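Local coordinates for protein diphosphomevalonate decarboxylase, putative (Trypanosoma brucei, PDB 2HKE) that probably catalyses the ATP-dependent decarboxylation of (R)-5-diphosphomevalonate to isopentenyl diphosphate, the isoprenoid precursor made by the mevalonate pathway, at residues T33-S38 / W158-K163. The protein carries 1 engineered substitution. Residues are numbered along the deposited sequence; the frame is centred on the assembly and turned at random.
Sequences TNDSFS and WNKGEK
Trp158 and Ser36 form an antiparallel hydrogen-bonded pair: Trp158 N donates to Ser36 O at 2.9 Å, and Ser36 N returns a longer bond of 3.2 Å to Trp158 O. Both side chains project from the same face of the sheet. Ser36 OG lies obliquely against the tryptophan, 3.4 Å from Trp158 CE3, and is hydrogen-bonded to Arg149. With CG anti to the backbone N (chi1 180°), the near part of the indole stays by Ser36 OG while its far end leads away; Tyr19 is an edge-to-face partner. At Asn159 the link is through water: one molecule donates to both Asn159 OD1 and Asp35 OD2, while ND2 is hydrogen-bonded to Val170 O and Thr172 OG1. Just past the paired residues, the Asp35 carboxylate accepts the next bond, Lys160 N to Asp35 OD1 (2.8 Å, 166°), from the anti side but tilted out of its plane. The Lys160 chain crosses the Asp35 side chain at about a right angle and runs on past Asn34, bringing CD within 3.6 Å of Thr33 O. A second water donates to Asp35 OD1 and accepts a weak bond from Lys160 NZ. The contact joins strands 36-40 and 155-159, antiparallel neighbours in the GHMP-kinase-type N-terminal domain.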
loop_
_atom_site.group_PDB
_atom_site.type_symbol
_atom_site.label_atom_id
_atom_site.label_comp_id
_atom_site.label_asym_id
_atom_site.label_seq_id
_atom_site.Cartn_x
_atom_site.Cartn_y
_atom_site.Cartn_z
ATOM N N THR A 33 -4.103 13.863 8.896
ATOM C CA THR A 33 -4.150 14.194 10.334
ATOM C C THR A 33 -2.967 13.668 11.134
ATOM O O THR A 33 -2.689 14.158 12.230
ATOM C CB THR A 33 -5.436 13.645 10.978
ATOM O OG1 THR A 33 -5.593 12.244 10.660
ATOM C CG2 THR A 33 -6.625 14.347 10.460
ATOM N N ASN A 34 -2.282 12.628 10.635
ATOM C CA ASN A 34 -1.186 12.021 11.382
ATOM C C ASN A 34 -0.194 11.398 10.399
ATOM O O ASN A 34 -0.530 11.195 9.208
ATOM C CB ASN A 34 -1.724 10.950 12.339
ATOM C CG ASN A 34 -2.635 9.953 11.647
ATOM O OD1 ASN A 34 -3.856 10.176 11.594
ATOM N ND2 ASN A 34 -2.046 8.869 11.045
ATOM N N ASP A 35 0.985 11.106 10.896
ATOM C CA ASP A 35 1.972 10.401 10.102
ATOM C C ASP A 35 1.483 8.981 9.822
ATOM O O ASP A 35 0.679 8.405 10.555
ATOM C CB ASP A 35 3.264 10.261 10.857
ATOM C CG ASP A 35 4.037 11.565 11.045
ATOM O OD1 ASP A 35 3.720 12.660 10.518
ATOM O OD2 ASP A 35 5.042 11.443 11.799
ATOM N N SER A 36 2.054 8.380 8.782
ATOM C CA SER A 36 1.839 6.964 8.543
ATOM C C SER A 36 3.176 6.314 8.212
ATOM O O SER A 36 4.152 7.020 7.978
ATOM C CB SER A 36 0.792 6.729 7.468
ATOM O OG SER A 36 0.994 7.496 6.303
ATOM N N PHE A 37 3.219 4.995 8.184
ATOM C CA PHE A 37 4.495 4.323 8.110
ATOM C C PHE A 37 4.192 3.023 7.384
ATOM O O PHE A 37 3.279 2.294 7.797
ATOM C CB PHE A 37 4.968 4.055 9.558
ATOM C CG PHE A 37 6.487 4.000 9.758
ATOM C CD1 PHE A 37 7.385 3.715 8.737
ATOM C CD2 PHE A 37 6.963 4.119 11.048
ATOM C CE1 PHE A 37 8.765 3.656 9.012
ATOM C CE2 PHE A 37 8.323 4.069 11.344
ATOM C CZ PHE A 37 9.229 3.808 10.307
ATOM N N SER A 38 4.951 2.727 6.311
ATOM C CA SER A 38 4.624 1.581 5.479
ATOM C C SER A 38 5.878 0.837 5.068
ATOM O O SER A 38 7.012 1.348 5.200
ATOM C CB SER A 38 3.883 2.012 4.223
ATOM O OG SER A 38 4.652 2.981 3.510
ATOM N N TRP A 158 5.357 8.692 5.936
ATOM C CA TRP A 158 4.738 9.860 5.378
ATOM C C TRP A 158 4.657 10.851 6.532
ATOM O O TRP A 158 3.894 10.627 7.506
ATOM C CB TRP A 158 3.307 9.510 4.867
ATOM C CG TRP A 158 2.569 10.643 4.269
ATOM C CD1 TRP A 158 3.034 11.917 4.061
ATOM C CD2 TRP A 158 1.202 10.644 3.840
ATOM N NE1 TRP A 158 2.043 12.701 3.513
ATOM C CE2 TRP A 158 0.916 11.945 3.359
ATOM C CE3 TRP A 158 0.208 9.669 3.780
ATOM C CZ2 TRP A 158 -0.330 12.301 2.862
ATOM C CZ3 TRP A 158 -1.061 10.049 3.283
ATOM C CH2 TRP A 158 -1.282 11.353 2.816
ATOM N N ASN A 159 5.493 11.882 6.462
ATOM C CA ASN A 159 5.507 12.969 7.412
ATOM C C ASN A 159 4.319 13.896 7.153
ATOM O O ASN A 159 4.167 14.424 6.068
ATOM C CB ASN A 159 6.845 13.743 7.326
ATOM C CG ASN A 159 8.017 12.853 7.487
ATOM O OD1 ASN A 159 8.344 12.446 8.600
ATOM N ND2 ASN A 159 8.578 12.421 6.372
ATOM N N LYS A 160 3.467 14.105 8.161
ATOM C CA LYS A 160 2.265 14.928 7.977
ATOM C C LYS A 160 2.526 16.383 7.654
ATOM O O LYS A 160 1.751 17.002 6.934
ATOM C CB LYS A 160 1.309 14.835 9.175
ATOM C CG LYS A 160 1.804 15.356 10.446
ATOM C CD LYS A 160 0.650 15.250 11.464
ATOM C CE LYS A 160 1.208 15.293 12.834
ATOM N NZ LYS A 160 1.931 16.559 13.045
ATOM N N GLY A 161 3.647 16.901 8.135
ATOM C CA GLY A 161 3.968 18.313 7.929
ATOM C C GLY A 161 3.089 19.213 8.782
ATOM O O GLY A 161 2.103 18.772 9.439
ATOM N N GLU A 162 3.472 20.474 8.810
ATOM C CA GLU A 162 2.667 21.477 9.481
ATOM C C GLU A 162 2.304 22.686 8.610
ATOM O O GLU A 162 1.499 23.514 9.017
ATOM C CB GLU A 162 3.386 21.917 10.760
ATOM C CG GLU A 162 4.792 22.439 10.574
ATOM C CD GLU A 162 5.418 22.942 11.889
ATOM O OE1 GLU A 162 4.925 22.559 12.968
ATOM O OE2 GLU A 162 6.418 23.707 11.841
ATOM N N LYS A 163 2.834 22.753 7.391
ATOM C CA LYS A 163 2.610 23.897 6.518
ATOM C C LYS A 163 1.341 23.745 5.693
ATOM O O LYS A 163 1.126 22.709 5.010
ATOM C CB LYS A 163 3.817 24.104 5.600
ATOM C CG LYS A 163 5.077 24.432 6.383
ATOM C CD LYS A 163 6.298 24.651 5.473
ATOM C CE LYS A 163 7.494 25.106 6.318
ATOM N NZ LYS A 163 8.672 25.463 5.469
HETATM O O HOH W 1 6.908 13.489 10.630
HETATM O O HOH W 2 4.219 14.459 12.859
#